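Local coordinates for cobalamin-binding protein (Desulfitobacterium hafniense, PDB 4JGI) that binds methylcobalamin through a Rossmann-like domain and probably serves as the corrinoid-carrying component of an O-demethylase system, at residues A[11-23]-A[65-77]. Sequence-based numbering, arbitrary orientation.
Sequences MSDLDEGAINEVV and FAGEILQAAMDKL
In the N-terminal helical bundle of this cobalamin-binding protein, Ile-69 on helix 60-77 packs against the turn that joins helices 4-12 and 16-29 and the helical residues flanking it. The segment axes of 16-23 and 65-77 run nearly parallel (crossing angle -15°), 10.8 Å apart at closest approach. Ile-69 works through two branches. Its CG2 meets Ile-19 CD1 at 3.5 Å, tighter than usual for two carbons, the side chains crossing at about a right angle; the same methyl also touches the sulfur of Met-11. CG1 lies beside the backbone N (chi1 -72°) and the chain runs on extended (chi2 169°), which sends CD1 roughly perpendicular to CG2, as seen from CB, to within 3.9 Å of Glu-16 CG and into contact with Leu-14 CD2. The turn before helix 16-29 is a Schellman motif, Leu-14 having positive phi, followed by Asp-15 as N-cap, its OD1 accepting from Ala-18 N. Leu-14 CD2 rests 3.9 Å from Ala-66 CB, and the bent Met-11 chain brings CE to 3.6 Å from Ala-66 O. Farther along, Val-23 CG1 sits across the aliphatic part of Lys-76, 3.9 Å from CB, and touches Leu-77. A water links the two segments, donating to Asn-20 OD1 (2.7 Å) and accepting from Lys-76 NZ (2.8 Å). Asn-20 ND2 bonds Glu-16 O in its own amide plane, which fixes the rotation of the amide and leaves OD1 facing the water. Helix 32-54 covers Ile-19 with Phe-42 and Leu-70 with Met-46, whereas helix 104-115 of the Rossmann-like domain meets Leu-70 and Gln-71 through Ala-115.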
loop_
_atom_site.group_PDB
_atom_site.type_symbol
_atom_site.label_atom_id
_atom_site.label_comp_id
_atom_site.label_asym_id
_atom_site.label_seq_id
_atom_site.Cartn_x
_atom_site.Cartn_y
_atom_site.Cartn_z
ATOM N N MET A 11 -5.625 16.528 -0.934
ATOM C CA MET A 11 -5.232 15.167 -1.409
ATOM C C MET A 11 -6.488 14.364 -1.678
ATOM O O MET A 11 -6.635 13.724 -2.694
ATOM C CB MET A 11 -4.339 14.489 -0.436
ATOM C CG MET A 11 -3.904 13.047 -0.759
ATOM S SD MET A 11 -2.807 13.076 -2.245
ATOM C CE MET A 11 -3.476 11.620 -3.012
ATOM N N SER A 12 -7.442 14.365 -0.767
ATOM C CA SER A 12 -8.702 13.691 -0.978
ATOM C C SER A 12 -9.378 14.102 -2.278
ATOM O O SER A 12 -9.930 13.210 -2.984
ATOM C CB SER A 12 -9.639 13.970 0.203
ATOM O OG SER A 12 -10.879 13.333 0.009
ATOM N N ASP A 13 -9.337 15.423 -2.585
ATOM C CA ASP A 13 -9.948 15.961 -3.767
ATOM C C ASP A 13 -9.087 15.741 -5.038
ATOM O O ASP A 13 -9.513 16.124 -6.163
ATOM C CB ASP A 13 -10.107 17.509 -3.598
ATOM C CG ASP A 13 -11.179 17.872 -2.598
ATOM O OD1 ASP A 13 -12.022 17.051 -2.239
ATOM O OD2 ASP A 13 -11.191 19.050 -2.160
ATOM N N LEU A 14 -7.871 15.233 -4.866
ATOM C CA LEU A 14 -6.924 15.030 -5.988
ATOM C C LEU A 14 -6.649 16.373 -6.696
ATOM O O LEU A 14 -6.545 16.379 -7.967
ATOM C CB LEU A 14 -7.415 13.977 -6.957
ATOM C CG LEU A 14 -7.586 12.595 -6.337
ATOM C CD1 LEU A 14 -8.165 11.565 -7.316
ATOM C CD2 LEU A 14 -6.287 12.153 -5.744
ATOM N N ASP A 15 -6.520 17.447 -5.870
ATOM C CA ASP A 15 -6.454 18.870 -6.341
ATOM C C ASP A 15 -4.964 19.217 -6.432
ATOM O O ASP A 15 -4.354 19.687 -5.447
ATOM C CB ASP A 15 -7.217 19.846 -5.468
ATOM C CG ASP A 15 -7.154 21.308 -5.967
ATOM O OD1 ASP A 15 -6.371 21.667 -6.879
ATOM O OD2 ASP A 15 -7.877 22.130 -5.369
ATOM N N GLU A 16 -4.390 19.020 -7.630
ATOM C CA GLU A 16 -2.995 19.232 -7.797
ATOM C C GLU A 16 -2.567 20.672 -7.582
ATOM O O GLU A 16 -1.421 20.922 -7.153
ATOM C CB GLU A 16 -2.526 18.713 -9.159
ATOM C CG GLU A 16 -2.374 17.256 -9.129
ATOM C CD GLU A 16 -1.542 16.825 -10.292
ATOM O OE1 GLU A 16 -2.138 16.702 -11.425
ATOM O OE2 GLU A 16 -0.296 16.697 -10.042
ATOM N N GLY A 17 -3.458 21.616 -7.872
ATOM C CA GLY A 17 -3.131 23.037 -7.612
ATOM C C GLY A 17 -2.892 23.235 -6.133
ATOM O O GLY A 17 -1.877 23.796 -5.720
ATOM N N ALA A 18 -3.860 22.820 -5.333
ATOM C CA ALA A 18 -3.763 23.107 -3.918
ATOM C C ALA A 18 -2.641 22.305 -3.282
ATOM O O ALA A 18 -1.919 22.785 -2.404
ATOM C CB ALA A 18 -5.083 22.813 -3.251
ATOM N N ILE A 19 -2.467 21.060 -3.716
ATOM C CA ILE A 19 -1.398 20.274 -3.150
ATOM C C ILE A 19 -0.068 20.949 -3.404
ATOM O O ILE A 19 0.789 21.083 -2.515
ATOM C CB ILE A 19 -1.382 18.895 -3.809
ATOM C CG1 ILE A 19 -2.593 18.069 -3.382
ATOM C CG2 ILE A 19 -0.092 18.136 -3.517
ATOM C CD1 ILE A 19 -2.882 16.814 -4.186
ATOM N N ASN A 20 0.176 21.366 -4.611
ATOM C CA ASN A 20 1.477 21.972 -4.937
ATOM C C ASN A 20 1.636 23.340 -4.353
ATOM O O ASN A 20 2.779 23.658 -4.028
ATOM C CB ASN A 20 1.786 21.934 -6.424
ATOM C CG ASN A 20 2.165 20.540 -6.853
ATOM O OD1 ASN A 20 3.304 20.148 -6.646
ATOM N ND2 ASN A 20 1.204 19.770 -7.393
ATOM N N GLU A 21 0.558 24.063 -4.120
ATOM C CA GLU A 21 0.647 25.378 -3.415
ATOM C C GLU A 21 1.206 25.196 -2.001
ATOM O O GLU A 21 2.151 25.896 -1.609
ATOM C CB GLU A 21 -0.719 26.036 -3.346
ATOM C CG GLU A 21 -0.721 27.524 -3.234
ATOM C CD GLU A 21 -2.106 28.105 -3.442
ATOM O OE1 GLU A 21 -2.964 27.463 -4.126
ATOM O OE2 GLU A 21 -2.335 29.212 -2.914
ATOM N N VAL A 22 0.732 24.167 -1.297
ATOM C CA VAL A 22 1.194 23.954 0.047
ATOM C C VAL A 22 2.559 23.328 0.090
ATOM O O VAL A 22 3.400 23.671 0.942
ATOM C CB VAL A 22 0.149 23.232 0.957
ATOM C CG1 VAL A 22 -0.155 21.773 0.592
ATOM C CG2 VAL A 22 0.557 23.273 2.412
ATOM N N VAL A 23 2.858 22.442 -0.859
ATOM C CA VAL A 23 4.189 21.848 -0.912
ATOM C C VAL A 23 5.226 22.955 -1.132
ATOM O O VAL A 23 6.226 22.968 -0.472
ATOM C CB VAL A 23 4.306 20.762 -1.996
ATOM C CG1 VAL A 23 5.753 20.405 -2.241
ATOM C CG2 VAL A 23 3.503 19.552 -1.561
ATOM N N PHE A 65 -4.410 7.782 -10.159
ATOM C CA PHE A 65 -4.031 9.167 -9.969
ATOM C C PHE A 65 -3.493 9.468 -8.580
ATOM O O PHE A 65 -2.445 10.105 -8.450
ATOM C CB PHE A 65 -5.140 10.155 -10.279
ATOM C CG PHE A 65 -5.778 10.045 -11.671
ATOM C CD1 PHE A 65 -5.181 9.426 -12.763
ATOM C CD2 PHE A 65 -7.024 10.569 -11.843
ATOM C CE1 PHE A 65 -5.848 9.337 -13.957
ATOM C CE2 PHE A 65 -7.692 10.482 -13.010
ATOM C CZ PHE A 65 -7.116 9.819 -14.068
ATOM N N ALA A 66 -4.174 8.925 -7.565
ATOM C CA ALA A 66 -3.784 9.221 -6.235
ATOM C C ALA A 66 -2.391 8.794 -5.932
ATOM O O ALA A 66 -1.624 9.518 -5.249
ATOM C CB ALA A 66 -4.764 8.581 -5.246
ATOM N N GLY A 67 -2.035 7.567 -6.336
ATOM C CA GLY A 67 -0.697 7.135 -6.109
ATOM C C GLY A 67 0.407 7.985 -6.748
ATOM O O GLY A 67 1.437 8.289 -6.156
ATOM N N GLU A 68 0.146 8.345 -8.006
ATOM C CA GLU A 68 1.080 9.167 -8.733
ATOM C C GLU A 68 1.183 10.567 -8.157
ATOM O O GLU A 68 2.271 11.124 -8.062
ATOM C CB GLU A 68 0.713 9.251 -10.204
ATOM C CG GLU A 68 0.661 7.881 -10.887
ATOM C CD GLU A 68 1.869 6.970 -10.818
ATOM O OE1 GLU A 68 2.976 7.434 -10.606
ATOM O OE2 GLU A 68 1.680 5.748 -10.913
ATOM N N ILE A 69 0.052 11.094 -7.703
ATOM C CA ILE A 69 0.034 12.437 -7.089
ATOM C C ILE A 69 0.759 12.443 -5.738
ATOM O O ILE A 69 1.617 13.295 -5.416
ATOM C CB ILE A 69 -1.412 12.949 -6.935
ATOM C CG1 ILE A 69 -1.978 13.325 -8.332
ATOM C CG2 ILE A 69 -1.557 14.129 -5.964
ATOM C CD1 ILE A 69 -3.451 13.574 -8.336
ATOM N N LEU A 70 0.546 11.407 -4.939
ATOM C CA LEU A 70 1.304 11.326 -3.649
ATOM C C LEU A 70 2.789 11.198 -3.930
ATOM O O LEU A 70 3.618 11.791 -3.266
ATOM C CB LEU A 70 0.784 10.206 -2.770
ATOM C CG LEU A 70 1.423 10.112 -1.393
ATOM C CD1 LEU A 70 1.172 11.398 -0.606
ATOM C CD2 LEU A 70 0.833 8.905 -0.644
ATOM N N GLN A 71 3.160 10.305 -4.862
ATOM C CA GLN A 71 4.578 10.128 -5.125
ATOM C C GLN A 71 5.211 11.420 -5.572
ATOM O O GLN A 71 6.338 11.691 -5.207
ATOM C CB GLN A 71 4.787 9.016 -6.159
ATOM C CG GLN A 71 6.243 8.677 -6.360
ATOM C CD GLN A 71 6.887 8.102 -5.101
ATOM O OE1 GLN A 71 6.625 6.998 -4.761
ATOM N NE2 GLN A 71 7.756 8.860 -4.474
ATOM N N ALA A 72 4.525 12.196 -6.417
ATOM C CA ALA A 72 5.095 13.479 -6.878
ATOM C C ALA A 72 5.314 14.441 -5.736
ATOM O O ALA A 72 6.358 15.072 -5.624
ATOM C CB ALA A 72 4.182 14.076 -7.910
ATOM N N ALA A 73 4.366 14.510 -4.818
ATOM C CA ALA A 73 4.537 15.347 -3.613
ATOM C C ALA A 73 5.677 14.889 -2.779
ATOM O O ALA A 73 6.468 15.708 -2.318
ATOM C CB ALA A 73 3.241 15.316 -2.772
ATOM N N MET A 74 5.791 13.568 -2.575
ATOM C CA MET A 74 6.920 13.005 -1.800
ATOM C C MET A 74 8.260 13.297 -2.398
ATOM O O MET A 74 9.188 13.589 -1.660
ATOM C CB MET A 74 6.777 11.536 -1.610
ATOM C CG MET A 74 5.565 11.231 -0.802
ATOM S SD MET A 74 5.617 11.927 0.879
ATOM C CE MET A 74 7.132 11.240 1.267
ATOM N N ASP A 75 8.343 13.290 -3.729
ATOM C CA ASP A 75 9.603 13.537 -4.422
ATOM C C ASP A 75 10.019 14.983 -4.182
ATOM O O ASP A 75 11.218 15.276 -4.072
ATOM C CB ASP A 75 9.464 13.327 -5.960
ATOM C CG ASP A 75 9.253 11.884 -6.373
ATOM O OD1 ASP A 75 9.632 10.970 -5.621
ATOM O OD2 ASP A 75 8.737 11.686 -7.527
ATOM N N LYS A 76 9.046 15.897 -4.112
ATOM C CA LYS A 76 9.378 17.276 -3.858
ATOM C C LYS A 76 9.778 17.559 -2.458
ATOM O O LYS A 76 10.630 18.434 -2.240
ATOM C CB LYS A 76 8.242 18.180 -4.184
ATOM C CG LYS A 76 8.074 18.336 -5.634
ATOM C CD LYS A 76 6.936 19.269 -5.959
ATOM C CE LYS A 76 6.513 19.134 -7.431
ATOM N NZ LYS A 76 5.904 17.767 -7.730
ATOM N N LEU A 77 9.182 16.841 -1.517
ATOM C CA LEU A 77 9.407 17.071 -0.109
ATOM C C LEU A 77 10.647 16.414 0.414
ATOM O O LEU A 77 11.094 16.769 1.478
ATOM C CB LEU A 77 8.191 16.646 0.703
ATOM C CG LEU A 77 6.936 17.542 0.536
ATOM C CD1 LEU A 77 5.689 16.826 1.040
ATOM C CD2 LEU A 77 7.052 18.849 1.286
HETATM O O HOH W 1 3.757 17.541 -5.969
#